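Local coordinates for protocatechuate decarboxylase (Klebsiella pneumoniae, PDB 5O3M), which decarboxylates protocatechuate (3,4-dihydroxybenzoate) as a prenylated-flavin-dependent enzyme of the UbiD family, and can also carboxylate catechols in the para position, at residues P24-R29 / I278-I283; L43-P48 / P76-N81; L115-A120 / G258-R263; L173-D178 / P225-M230; Q269-P274 / V326-M331. All blocks are in the same frame, centred on the assembly; numbering follows the deposited sequence.

Interaction 1: residues P24-R29 / I278-I283; sequences PIQDLR and IARAEI
Arg-280 leans from its turn against Gln-26 and Asp-27. Its CB lies 3.9 Å from Asp-27 CB, where the two backbones come closest, and the chain then bends at chi3 (71°), which lays the guanidinium flat against the Gln-26 amide. CD approaches Gln-26 OE1 at 3.4 Å. NE gives a hydrogen bond to Asp-27 OD2 (3.1 Å, N-H...O 160°); the oxygen lies in the guanidinium plane but is met on its anti side, somewhat out of the carboxylate plane. NH2 adds a weak, longer bond to the same oxygen. Over CZ, Gln-26 NE2 sits 3.5 Å above the guanidinium plane near its centre, and the two groups are 6° from parallel, a true stack. NH1 has that NE2 as its nearest neighbour across the contact, without a bond.

Asp-27 is the N-cap of helix 28-36. Its OD1 caps Asp-30 N, while OD2 also takes a salt bridge from Arg-332, an arrangement that would favour a charged carboxylate. The Gln-26 amide has a second tie through OE1 to Arg-263. Across the contact, residues 278-281 form a type I turn, after which Glu-282 and Ile-283 both face Met-230 in a classic beta bulge at the entry to strand 283-289.

Glu-282 points back to the helix. Arg-29 grips it side-on with two nitrogens: NE to OE2 at 2.9 Å and NH2 to OE1 at 3.0 Å, each carboxylate oxygen using its syn lone pair, the guanidinium and carboxylate planes nearly coplanar. Glu-282 OE1 also accepts from Ile-336 N, and Arg-29 NH2 also bonds Asn-333 O. Leu-28 CD2 touches Glu-282 CG at 3.7 Å.

Interaction 2: residues L43-P48 / P76-N81; sequences LETDHP and PAMMFN
Leu-43, Glu-44 and Thr-45 pair in parallel with Met-78, Met-79 and Phe-80; the axes of strands 43-45 and 77-80 come within 4.6 Å and differ by 22° in direction. Four backbone hydrogen bonds join the segments: Leu-43 N to Ala-77 O, Met-79 N to Leu-43 O (2.7 Å), Thr-45 N to Met-79 O and Asn-81 N to Thr-45 O. CA-H...O contacts from Met-78 CA to Leu-43 O and from Glu-44 CA to Met-79 O fill in between them.

The polar side chains gather round Asn-81. Its ND2 donates to Glu-44 OE1 (2.8 Å) and to Asp-46 OD1 (2.9 Å), both oxygens close to the amide plane. The two are met differently: the Glu-44 oxygen from above its carboxylate plane, which stands 82° to the amide, the Asp-46 oxygen on its syn side. A water links Asn-81 OD1 with Glu-44 OE2, and that OE2 also bonds Tyr-42 OH. Both protons of one amide nitrogen are thus taken by acidic side chains.

Apolar contacts lie on the face of Leu-43, Thr-45, Met-78 and Phe-80. With its chain extended, Met-78 carries CE to within 3.5 Å of Thr-45 CG2, and Thr-45 CG2 also meets Phe-80 CD2 at 3.5 Å. Pro-76 CG lies 3.7 Å from Leu-43 CB. Tyr-59, Val-58 and Leu-55 of helix 54-62 pack on the same face.

Thr-45 OG1 accepts from His-47 N in an ST turn and also bonds Phe-506 O of a neighbouring subunit. Two parallel strands joined through helix 54-62 make a beta-alpha-beta unit of the UbiD N-terminal domain.

Interaction 3: residues L115-A120 / G258-R263; sequences LEVGKA and GALRQR
Where Ala-120 meets Ala-259 and Leu-260 the touching surfaces are aliphatic, and the flat groups stand at the flanks, each held by its own helix. The Glu-116 carboxylate receives Lys-119 NZ on the syn side of OE2 (2.9 Å), a salt bridge within the helical turn. Gln-262 NE2 donates to Ala-259 O (2.7 Å) on a carbonyl lone pair, the acceptor tilted about 21° from the amide plane. That bond joins residues of a Schellman motif that ends the helix: Gln-262, with positive phi, is the C-prime residue, Arg-263 N reaches back to Gly-258 O, and Gln-262 N makes a weak bond to Ala-259 O.

Between the helices, Ala-120 CB sits against Ala-259 CB at 3.7 Å and against Leu-260 CG and CD2, each also at 3.7 Å. A chi1 of -73° keeps Leu-260 CG beside its backbone N and lays the branch alongside Ala-120. Val-117 CG1 is only loosely met by Leu-260 CD1, and Leu-106 of helix 99-106 packs on both. The small CB groups let Ala-120 CA and Ala-259 CA come within 5.1 Å. No hydrogen bond joins segments 115-120 and 258-263, consistent with an aliphatic contact held by close fit and, probably, the hydrophobic effect.

Interaction 4: residues L173-D178 / P225-M230; sequences LALASD and PITINM
Asn-229 reaches Leu-173 across the strands because its CG lies anti to the carbonyl carbon (chi1 -57°), which swings the amide along the sheet surface toward the partner strand. Thr-227 holds OG1 between its own N and carbonyl carbon (chi1 58°), beside that amide. Asn-229 ND2 makes two bonds: across to Leu-173 O at 3.1 Å, nearly straight (170°) and in the amide plane, and within its own strand to Thr-227 OG1 at 3.3 Å. Leu-173 O also accepts Asn-229 N (2.8 Å), approaching from above the carbonyl plane, and is therefore gripped twice. Thr-227 OG1 gives its own proton to Lys-276 O, and Asn-229 OD1 takes Ile-278 N.

The ladder is antiparallel: Leu-173 with Asn-229 and Leu-175 with Thr-227 are hydrogen-bonded pairs, and Ala-174 with Ile-228 is a non-hydrogen-bonded one. On the Ala-174 face, its CB meets Ile-228 CD1 at 3.8 Å and Ile-226 CD1 at 3.9 Å, and Ile-210 of helix 209-219 packs on top. On the other face Leu-175 CB lies 3.5 Å from Thr-227 OG1. Such strands build the middle domain, which in UbiD enzymes is a split beta-barrel contributing to the prenylated-flavin site; this crystal is the apo form.

Interaction 5: residues Q269-P274 / V326-M331; sequences QGVSVP and VKAVTM
Ser-272 OG points not at a polar group of the facing strand but into the notch between a methylene, Lys-327 CB, and a methyl, Ala-328 CB, 3.3 Å from each. No hydrogen bond crosses here; the hydroxyl has a hydrogen bond outside the two segments. A chi1 of 77° tucks OG over the main chain, on the side of the strand, while Ser-272 CB rests on Ala-328 CB at 3.8 Å.

Two other meetings flank this one. Val-271 and Thr-330 reach toward each other tip to tip, CG2 to CG2 at 4.0 Å, and Val-271 CG2 also grazes Ala-328 CB at 4.3 Å. Beyond Ser-272, Val-273 CG1 lies 4.0 Å from Lys-327 CG.

The notch comes from a classic beta bulge in strand 323-331: Lys-327 and Ala-328 both face Glu-286 of the neighbouring strand 283-289, which puts their CB atoms on the same side. Glu-286 also holds the loop between strands 266-269 and 276-278, its carboxylate accepting from Ser-272 N through OE1 and Val-271 N through OE2. It thus ties loop to sheet where the two segments themselves make apolar touches.

Thr-330 sends OG1 to Cys-137 O, leaving its methyl for Val-271. Lys-327 bends at chi2 and chi3 so that its ammonium turns from the loop, toward Glu-288 in a long, weak ion pair.

From the N terminus, residues 24-29 open the long loop that interaction 1 closes only at 278-283. Inside it, interaction 2 closes first, completing the beta-alpha-beta unit of the N-terminal domain. Interaction 3 opens at 115-120 and encloses interaction 4, which joins two strands of the middle domain before 258-263 closes the outer loop. Interaction 5 opens at 269-274, before interaction 1 closes, and ends at 326-331, so the two cross. Interaction 1 touches 3 and 4, and Ile-283 packs on Met-331 between 1 and 5. Interactions 4 and 5, centres about 10 Å apart, reach the same sheet, Val-273 packing on Thr-227 and Pro-225. Interactions 1 and 3 bring N-terminal segments against the middle domain.

Interaction 1: residues P24-R29 / I278-I283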
# COMPACT_ATOMS: atom_id res chain seq x y z
N PRO A 24 9.17 -57.39 -6.10
CA PRO A 24 7.80 -56.92 -6.35
C PRO A 24 6.93 -56.93 -5.09
O PRO A 24 6.54 -57.99 -4.61
CB PRO A 24 7.27 -57.92 -7.39
CG PRO A 24 8.10 -59.14 -7.20
CD PRO A 24 9.46 -58.65 -6.81
N ILE A 25 6.63 -55.75 -4.56
CA ILE A 25 6.00 -55.61 -3.26
C ILE A 25 4.49 -55.83 -3.38
O ILE A 25 3.84 -55.25 -4.25
CB ILE A 25 6.30 -54.22 -2.67
CG1 ILE A 25 7.79 -54.07 -2.38
CG2 ILE A 25 5.41 -53.94 -1.47
CD1 ILE A 25 8.25 -52.63 -2.26
N GLN A 26 3.93 -56.68 -2.50
CA GLN A 26 2.48 -56.85 -2.44
C GLN A 26 1.89 -56.58 -1.05
O GLN A 26 0.66 -56.54 -0.92
CB GLN A 26 2.06 -58.26 -2.91
CG GLN A 26 2.39 -59.41 -1.96
CD GLN A 26 1.63 -60.71 -2.25
OE1 GLN A 26 0.54 -60.70 -2.84
NE2 GLN A 26 2.20 -61.84 -1.84
N ASP A 27 2.71 -56.38 -0.03
CA ASP A 27 2.20 -56.07 1.30
C ASP A 27 3.29 -55.33 2.06
O ASP A 27 4.36 -55.02 1.52
CB ASP A 27 1.73 -57.33 2.04
CG ASP A 27 2.87 -58.34 2.29
OD1 ASP A 27 4.06 -57.96 2.33
OD2 ASP A 27 2.55 -59.53 2.45
N LEU A 28 3.01 -55.05 3.34
CA LEU A 28 3.92 -54.25 4.16
C LEU A 28 5.24 -54.97 4.41
O LEU A 28 6.31 -54.34 4.42
CB LEU A 28 3.25 -53.89 5.48
CG LEU A 28 4.10 -53.16 6.52
CD1 LEU A 28 4.51 -51.74 6.07
CD2 LEU A 28 3.34 -53.09 7.83
N ARG A 29 5.20 -56.29 4.66
CA ARG A 29 6.44 -57.02 4.91
C ARG A 29 7.37 -56.99 3.70
O ARG A 29 8.57 -56.75 3.84
CB ARG A 29 6.13 -58.46 5.34
CG ARG A 29 5.42 -58.45 6.70
CD ARG A 29 5.09 -59.81 7.30
NE ARG A 29 4.19 -59.60 8.42
CZ ARG A 29 3.87 -60.51 9.34
NH1 ARG A 29 4.38 -61.74 9.29
NH2 ARG A 29 3.03 -60.17 10.31
N ILE A 278 -8.80 -55.40 3.48
CA ILE A 278 -7.56 -55.62 2.73
C ILE A 278 -6.99 -56.98 3.13
O ILE A 278 -6.61 -57.19 4.28
CB ILE A 278 -6.54 -54.50 2.96
CG1 ILE A 278 -7.14 -53.13 2.62
CG2 ILE A 278 -5.30 -54.72 2.09
CD1 ILE A 278 -7.44 -52.94 1.16
N ALA A 279 -6.93 -57.91 2.17
CA ALA A 279 -6.62 -59.30 2.49
C ALA A 279 -5.22 -59.46 3.09
O ALA A 279 -5.01 -60.33 3.95
CB ALA A 279 -6.76 -60.18 1.25
N ARG A 280 -4.26 -58.63 2.67
CA ARG A 280 -2.88 -58.75 3.14
C ARG A 280 -2.54 -57.72 4.21
O ARG A 280 -1.36 -57.52 4.52
CB ARG A 280 -1.92 -58.67 1.96
CG ARG A 280 -2.15 -59.78 0.95
CD ARG A 280 -0.93 -60.05 0.12
NE ARG A 280 0.12 -60.70 0.90
CZ ARG A 280 0.21 -62.02 1.09
NH1 ARG A 280 -0.70 -62.84 0.55
NH2 ARG A 280 1.20 -62.52 1.82
N ALA A 281 -3.55 -57.09 4.81
CA ALA A 281 -3.32 -56.11 5.86
C ALA A 281 -2.78 -56.78 7.12
O ALA A 281 -3.11 -57.93 7.44
CB ALA A 281 -4.62 -55.37 6.19
N GLU A 282 -1.96 -56.03 7.87
CA GLU A 282 -1.47 -56.52 9.15
C GLU A 282 -2.62 -56.69 10.14
O GLU A 282 -2.76 -57.75 10.77
CB GLU A 282 -0.41 -55.58 9.72
CG GLU A 282 0.95 -55.61 8.99
CD GLU A 282 1.70 -56.94 9.16
OE1 GLU A 282 1.60 -57.58 10.24
OE2 GLU A 282 2.40 -57.33 8.20
N ILE A 283 -3.44 -55.65 10.29
CA ILE A 283 -4.50 -55.59 11.30
C ILE A 283 -5.76 -55.05 10.64
O ILE A 283 -5.71 -54.10 9.86
CB ILE A 283 -4.07 -54.69 12.49
CG1 ILE A 283 -2.81 -55.24 13.17
CG2 ILE A 283 -5.22 -54.52 13.51
CD1 ILE A 283 -2.37 -54.45 14.37
O HOH W 1 0.10 -55.52 4.46

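Interaction 2: residues L43-P48 / P76-N81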
# COMPACT_ATOMS: atom_id res chain seq x y z
N LEU A 43 15.00 -49.57 10.73
CA LEU A 43 15.70 -49.77 12.00
C LEU A 43 14.77 -50.45 13.00
O LEU A 43 13.59 -50.08 13.09
CB LEU A 43 16.21 -48.44 12.57
CG LEU A 43 16.91 -48.49 13.93
CD1 LEU A 43 18.25 -49.18 13.82
CD2 LEU A 43 17.08 -47.07 14.48
N GLU A 44 15.29 -51.44 13.73
CA GLU A 44 14.56 -52.13 14.79
C GLU A 44 15.18 -51.87 16.16
O GLU A 44 16.39 -51.60 16.27
CB GLU A 44 14.52 -53.65 14.56
CG GLU A 44 13.73 -54.09 13.34
CD GLU A 44 13.29 -55.53 13.45
OE1 GLU A 44 13.67 -56.16 14.45
OE2 GLU A 44 12.56 -56.03 12.55
N THR A 45 14.35 -51.95 17.20
CA THR A 45 14.84 -51.91 18.57
C THR A 45 14.08 -52.91 19.42
O THR A 45 12.86 -53.05 19.30
CB THR A 45 14.72 -50.52 19.19
OG1 THR A 45 15.15 -50.59 20.56
CG2 THR A 45 13.28 -49.97 19.11
N ASP A 46 14.83 -53.64 20.26
CA ASP A 46 14.27 -54.53 21.27
C ASP A 46 14.24 -53.89 22.65
O ASP A 46 13.85 -54.55 23.62
CB ASP A 46 15.05 -55.85 21.32
CG ASP A 46 14.89 -56.68 20.05
OD1 ASP A 46 13.81 -56.65 19.45
OD2 ASP A 46 15.86 -57.35 19.64
N HIS A 47 14.66 -52.63 22.75
CA HIS A 47 14.59 -51.90 24.02
C HIS A 47 13.14 -51.60 24.37
O HIS A 47 12.37 -51.17 23.50
CB HIS A 47 15.40 -50.61 23.92
CG HIS A 47 15.74 -49.99 25.24
ND1 HIS A 47 14.97 -49.00 25.82
CD2 HIS A 47 16.80 -50.18 26.07
CE1 HIS A 47 15.53 -48.62 26.96
NE2 HIS A 47 16.64 -49.32 27.13
N PRO A 48 12.73 -51.81 25.62
CA PRO A 48 11.31 -51.65 25.97
C PRO A 48 10.85 -50.21 25.82
O PRO A 48 11.55 -49.26 26.21
CB PRO A 48 11.25 -52.11 27.43
CG PRO A 48 12.45 -53.02 27.59
CD PRO A 48 13.51 -52.37 26.73
N PRO A 76 15.53 -43.57 9.27
CA PRO A 76 14.91 -44.85 8.92
C PRO A 76 13.48 -44.95 9.43
O PRO A 76 13.12 -44.31 10.42
CB PRO A 76 15.81 -45.88 9.62
CG PRO A 76 16.32 -45.12 10.83
CD PRO A 76 16.52 -43.71 10.35
N ALA A 77 12.67 -45.76 8.75
CA ALA A 77 11.47 -46.28 9.39
C ALA A 77 11.88 -47.13 10.58
O ALA A 77 12.94 -47.77 10.56
CB ALA A 77 10.65 -47.09 8.39
N MET A 78 11.07 -47.13 11.63
CA MET A 78 11.51 -47.75 12.88
C MET A 78 10.49 -48.76 13.40
O MET A 78 9.30 -48.44 13.52
CB MET A 78 11.78 -46.69 13.93
CG MET A 78 12.44 -47.25 15.17
SD MET A 78 13.38 -46.00 16.05
CE MET A 78 14.02 -46.93 17.44
N MET A 79 10.96 -49.96 13.72
CA MET A 79 10.14 -51.01 14.32
C MET A 79 10.48 -51.12 15.80
O MET A 79 11.64 -51.34 16.16
CB MET A 79 10.34 -52.34 13.61
CG MET A 79 9.46 -53.51 14.12
SD MET A 79 7.74 -53.40 13.57
CE MET A 79 7.87 -53.90 11.85
N PHE A 80 9.46 -50.96 16.66
CA PHE A 80 9.58 -51.18 18.10
C PHE A 80 9.07 -52.58 18.42
O PHE A 80 7.86 -52.84 18.36
CB PHE A 80 8.82 -50.11 18.87
CG PHE A 80 9.42 -48.73 18.76
CD1 PHE A 80 9.12 -47.92 17.67
CD2 PHE A 80 10.29 -48.26 19.73
CE1 PHE A 80 9.67 -46.63 17.55
CE2 PHE A 80 10.86 -46.96 19.61
CZ PHE A 80 10.54 -46.16 18.52
N ASN A 81 9.99 -53.49 18.77
CA ASN A 81 9.63 -54.88 19.00
C ASN A 81 9.15 -55.17 20.42
O ASN A 81 8.46 -56.16 20.64
CB ASN A 81 10.82 -55.81 18.72
CG ASN A 81 11.11 -55.96 17.25
OD1 ASN A 81 10.20 -55.92 16.41
ND2 ASN A 81 12.38 -56.15 16.92
O HOH W 2 10.40 -56.96 14.07

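Interaction 3: residues L115-A120 / G258-R263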
# COMPACT_ATOMS: atom_id res chain seq x y z
N LEU A 115 4.74 -37.12 -10.32
CA LEU A 115 4.44 -37.47 -11.71
C LEU A 115 4.21 -38.97 -11.85
O LEU A 115 3.34 -39.41 -12.61
CB LEU A 115 5.56 -37.00 -12.63
CG LEU A 115 5.65 -35.47 -12.80
CD1 LEU A 115 6.88 -35.07 -13.60
CD2 LEU A 115 4.38 -34.90 -13.45
N GLU A 116 4.95 -39.79 -11.10
CA GLU A 116 4.84 -41.23 -11.27
C GLU A 116 3.54 -41.77 -10.68
O GLU A 116 2.90 -42.63 -11.28
CB GLU A 116 6.05 -41.93 -10.67
CG GLU A 116 7.33 -41.66 -11.46
CD GLU A 116 7.21 -42.06 -12.93
OE1 GLU A 116 6.74 -43.19 -13.21
OE2 GLU A 116 7.58 -41.24 -13.80
N VAL A 117 3.11 -41.25 -9.52
CA VAL A 117 1.80 -41.69 -9.04
C VAL A 117 0.69 -41.11 -9.92
O VAL A 117 -0.34 -41.76 -10.14
CB VAL A 117 1.60 -41.34 -7.56
CG1 VAL A 117 0.28 -41.90 -7.07
CG2 VAL A 117 2.76 -41.88 -6.71
N GLY A 118 0.88 -39.90 -10.46
CA GLY A 118 -0.05 -39.39 -11.46
C GLY A 118 -0.21 -40.33 -12.64
O GLY A 118 -1.31 -40.49 -13.18
N LYS A 119 0.88 -40.98 -13.06
CA LYS A 119 0.75 -41.96 -14.13
C LYS A 119 -0.07 -43.16 -13.67
O LYS A 119 -0.90 -43.67 -14.43
CB LYS A 119 2.14 -42.40 -14.61
CG LYS A 119 2.88 -41.35 -15.41
CD LYS A 119 4.25 -41.85 -15.86
CE LYS A 119 5.10 -40.71 -16.39
NZ LYS A 119 6.54 -41.07 -16.46
N ALA A 120 0.14 -43.63 -12.43
CA ALA A 120 -0.67 -44.72 -11.92
C ALA A 120 -2.13 -44.30 -11.76
O ALA A 120 -3.04 -45.09 -12.02
CB ALA A 120 -0.11 -45.23 -10.59
N GLY A 258 -2.74 -50.72 -7.49
CA GLY A 258 -2.76 -51.79 -8.48
C GLY A 258 -1.88 -51.48 -9.68
O GLY A 258 -1.21 -52.36 -10.22
N ALA A 259 -1.88 -50.21 -10.11
CA ALA A 259 -1.03 -49.80 -11.23
C ALA A 259 0.42 -49.71 -10.81
O ALA A 259 1.32 -50.14 -11.54
CB ALA A 259 -1.52 -48.46 -11.80
N LEU A 260 0.66 -49.17 -9.61
CA LEU A 260 2.02 -49.06 -9.08
C LEU A 260 2.70 -50.42 -9.00
O LEU A 260 3.90 -50.55 -9.29
CB LEU A 260 1.98 -48.37 -7.72
CG LEU A 260 1.69 -46.86 -7.82
CD1 LEU A 260 1.41 -46.19 -6.47
CD2 LEU A 260 2.83 -46.16 -8.52
N ARG A 261 1.97 -51.46 -8.60
CA ARG A 261 2.55 -52.79 -8.47
C ARG A 261 2.33 -53.67 -9.70
O ARG A 261 2.96 -54.73 -9.79
CB ARG A 261 1.98 -53.53 -7.24
CG ARG A 261 2.29 -52.88 -5.90
CD ARG A 261 3.76 -52.48 -5.76
NE ARG A 261 4.00 -51.85 -4.46
CZ ARG A 261 5.03 -51.05 -4.17
NH1 ARG A 261 5.94 -50.79 -5.09
NH2 ARG A 261 5.15 -50.52 -2.96
N GLN A 262 1.48 -53.26 -10.63
CA GLN A 262 1.07 -54.12 -11.75
C GLN A 262 0.55 -55.46 -11.22
O GLN A 262 0.91 -56.54 -11.69
CB GLN A 262 2.22 -54.31 -12.75
CG GLN A 262 2.57 -53.03 -13.54
CD GLN A 262 1.37 -52.45 -14.29
OE1 GLN A 262 0.82 -53.09 -15.18
NE2 GLN A 262 0.97 -51.23 -13.94
N ARG A 263 -0.31 -55.35 -10.22
CA ARG A 263 -0.88 -56.48 -9.51
C ARG A 263 -2.07 -55.99 -8.70
O ARG A 263 -1.94 -55.06 -7.89
CB ARG A 263 0.17 -57.12 -8.61
CG ARG A 263 -0.31 -58.31 -7.82
CD ARG A 263 0.85 -59.25 -7.52
NE ARG A 263 0.60 -60.10 -6.35
CZ ARG A 263 -0.34 -61.04 -6.32
NH1 ARG A 263 -1.11 -61.25 -7.37
NH2 ARG A 263 -0.51 -61.78 -5.22

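Interaction 4: residues L173-D178 / P225-M230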
# COMPACT_ATOMS: atom_id res chain seq x y z
N LEU A 173 -7.12 -47.21 7.19
CA LEU A 173 -7.74 -47.12 5.87
C LEU A 173 -9.14 -47.73 5.94
O LEU A 173 -9.30 -48.95 6.08
CB LEU A 173 -6.88 -47.82 4.82
CG LEU A 173 -7.36 -47.66 3.38
CD1 LEU A 173 -6.74 -46.41 2.70
CD2 LEU A 173 -7.05 -48.93 2.59
N ALA A 174 -10.15 -46.87 5.84
CA ALA A 174 -11.53 -47.30 5.93
C ALA A 174 -12.04 -47.73 4.56
O ALA A 174 -11.83 -47.03 3.56
CB ALA A 174 -12.41 -46.17 6.48
N LEU A 175 -12.68 -48.90 4.52
CA LEU A 175 -13.51 -49.32 3.40
C LEU A 175 -14.97 -49.26 3.83
O LEU A 175 -15.31 -49.63 4.96
CB LEU A 175 -13.15 -50.73 2.93
CG LEU A 175 -12.04 -50.78 1.88
CD1 LEU A 175 -10.79 -50.07 2.37
CD2 LEU A 175 -11.74 -52.21 1.51
N ALA A 176 -15.83 -48.80 2.93
CA ALA A 176 -17.25 -48.65 3.24
C ALA A 176 -18.03 -48.51 1.94
O ALA A 176 -17.48 -48.16 0.89
CB ALA A 176 -17.50 -47.44 4.15
N SER A 177 -19.34 -48.77 2.03
CA SER A 177 -20.26 -48.76 0.91
C SER A 177 -21.53 -48.01 1.30
O SER A 177 -21.89 -47.92 2.48
CB SER A 177 -20.64 -50.18 0.45
OG SER A 177 -19.51 -51.03 0.33
N ASP A 178 -22.23 -47.52 0.29
CA ASP A 178 -23.51 -46.86 0.50
C ASP A 178 -24.53 -47.87 1.06
O ASP A 178 -24.64 -48.99 0.54
CB ASP A 178 -24.01 -46.27 -0.83
CG ASP A 178 -25.26 -45.44 -0.67
OD1 ASP A 178 -25.15 -44.28 -0.21
OD2 ASP A 178 -26.35 -45.94 -1.03
N PRO A 225 -21.72 -50.53 8.27
CA PRO A 225 -20.59 -51.45 8.44
C PRO A 225 -19.35 -50.94 7.73
O PRO A 225 -19.41 -50.41 6.62
CB PRO A 225 -21.10 -52.75 7.82
CG PRO A 225 -22.07 -52.29 6.79
CD PRO A 225 -22.74 -51.07 7.36
N ILE A 226 -18.21 -51.12 8.39
CA ILE A 226 -16.96 -50.50 7.98
C ILE A 226 -15.83 -51.46 8.36
O ILE A 226 -15.97 -52.27 9.28
CB ILE A 226 -16.81 -49.12 8.66
CG1 ILE A 226 -15.52 -48.41 8.26
CG2 ILE A 226 -16.89 -49.25 10.17
CD1 ILE A 226 -15.45 -47.01 8.82
N THR A 227 -14.73 -51.40 7.62
CA THR A 227 -13.48 -52.01 8.05
C THR A 227 -12.39 -50.95 8.06
O THR A 227 -12.36 -50.06 7.20
CB THR A 227 -13.04 -53.21 7.17
OG1 THR A 227 -12.91 -52.79 5.80
CG2 THR A 227 -14.04 -54.37 7.28
N ILE A 228 -11.50 -51.06 9.04
CA ILE A 228 -10.36 -50.16 9.21
C ILE A 228 -9.12 -51.01 9.04
O ILE A 228 -8.82 -51.86 9.89
CB ILE A 228 -10.37 -49.48 10.58
CG1 ILE A 228 -11.74 -48.84 10.88
CG2 ILE A 228 -9.21 -48.51 10.68
CD1 ILE A 228 -12.10 -47.65 10.00
N ASN A 229 -8.38 -50.79 7.95
CA ASN A 229 -7.25 -51.63 7.58
C ASN A 229 -5.94 -50.89 7.86
O ASN A 229 -5.75 -49.76 7.40
CB ASN A 229 -7.35 -52.03 6.11
CG ASN A 229 -8.65 -52.75 5.78
OD1 ASN A 229 -8.68 -53.97 5.70
ND2 ASN A 229 -9.72 -51.99 5.57
N MET A 230 -5.03 -51.54 8.59
CA MET A 230 -3.79 -50.91 9.02
C MET A 230 -2.62 -51.86 8.79
O MET A 230 -2.74 -53.06 9.00
CB MET A 230 -3.86 -50.53 10.49
CG MET A 230 -5.10 -49.74 10.85
SD MET A 230 -5.10 -49.25 12.58
CE MET A 230 -5.33 -50.84 13.35

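Interaction 5: residues Q269-P274 / V326-M331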
# COMPACT_ATOMS: atom_id res chain seq x y z
N GLN A 269 -13.69 -60.77 2.16
CA GLN A 269 -14.94 -60.46 2.86
C GLN A 269 -14.71 -60.42 4.36
O GLN A 269 -13.93 -61.20 4.92
CB GLN A 269 -16.01 -61.50 2.52
CG GLN A 269 -17.38 -61.16 3.10
CD GLN A 269 -17.98 -59.94 2.44
OE1 GLN A 269 -17.64 -59.62 1.31
NE2 GLN A 269 -18.87 -59.26 3.13
N GLY A 270 -15.40 -59.51 5.03
CA GLY A 270 -15.27 -59.40 6.47
C GLY A 270 -15.88 -60.60 7.17
O GLY A 270 -16.86 -61.19 6.71
N VAL A 271 -15.29 -60.97 8.31
CA VAL A 271 -15.82 -62.15 8.99
C VAL A 271 -17.05 -61.79 9.82
O VAL A 271 -17.93 -62.63 10.00
CB VAL A 271 -14.73 -62.83 9.84
CG1 VAL A 271 -13.51 -63.13 8.98
CG2 VAL A 271 -14.34 -61.96 11.03
N SER A 272 -17.16 -60.56 10.31
CA SER A 272 -18.27 -60.16 11.17
C SER A 272 -19.11 -59.01 10.62
O SER A 272 -20.17 -58.72 11.19
CB SER A 272 -17.75 -59.77 12.56
OG SER A 272 -17.16 -58.48 12.52
N VAL A 273 -18.66 -58.33 9.58
CA VAL A 273 -19.48 -57.26 9.00
C VAL A 273 -19.53 -57.46 7.49
O VAL A 273 -18.54 -57.91 6.89
CB VAL A 273 -18.93 -55.86 9.35
CG1 VAL A 273 -19.03 -55.60 10.85
CG2 VAL A 273 -17.50 -55.70 8.83
N PRO A 274 -20.66 -57.15 6.85
CA PRO A 274 -20.80 -57.28 5.38
C PRO A 274 -20.05 -56.18 4.62
O PRO A 274 -20.63 -55.23 4.08
CB PRO A 274 -22.31 -57.20 5.18
CG PRO A 274 -22.77 -56.29 6.30
CD PRO A 274 -21.88 -56.61 7.48
N VAL A 326 -16.93 -51.89 17.54
CA VAL A 326 -16.07 -52.93 16.99
C VAL A 326 -16.75 -54.29 17.15
O VAL A 326 -17.08 -54.71 18.27
CB VAL A 326 -14.70 -52.93 17.68
CG1 VAL A 326 -13.87 -54.11 17.21
CG2 VAL A 326 -13.98 -51.58 17.42
N LYS A 327 -16.95 -54.99 16.03
CA LYS A 327 -17.47 -56.35 16.05
C LYS A 327 -16.38 -57.41 15.97
O LYS A 327 -16.61 -58.54 16.42
CB LYS A 327 -18.45 -56.57 14.89
CG LYS A 327 -19.61 -55.58 14.81
CD LYS A 327 -20.67 -55.83 15.88
CE LYS A 327 -22.00 -56.18 15.23
NZ LYS A 327 -23.18 -55.95 16.12
N ALA A 328 -15.21 -57.10 15.43
CA ALA A 328 -14.13 -58.07 15.37
C ALA A 328 -12.81 -57.35 15.08
O ALA A 328 -12.79 -56.26 14.51
CB ALA A 328 -14.40 -59.13 14.29
N VAL A 329 -11.71 -57.98 15.49
CA VAL A 329 -10.37 -57.60 15.05
C VAL A 329 -9.72 -58.86 14.48
O VAL A 329 -9.63 -59.88 15.18
CB VAL A 329 -9.51 -57.01 16.17
CG1 VAL A 329 -8.12 -56.67 15.63
CG2 VAL A 329 -10.17 -55.78 16.79
N THR A 330 -9.30 -58.80 13.23
CA THR A 330 -8.51 -59.86 12.63
C THR A 330 -7.10 -59.33 12.39
O THR A 330 -6.89 -58.12 12.25
CB THR A 330 -9.15 -60.38 11.33
OG1 THR A 330 -8.89 -59.47 10.25
CG2 THR A 330 -10.65 -60.54 11.49
N MET A 331 -6.13 -60.24 12.35
CA MET A 331 -4.77 -59.78 12.12
C MET A 331 -3.91 -60.94 11.64
O MET A 331 -4.29 -62.11 11.75
CB MET A 331 -4.19 -59.14 13.38
CG MET A 331 -4.12 -60.07 14.59
SD MET A 331 -3.51 -59.21 16.06
CE MET A 331 -4.81 -58.00 16.33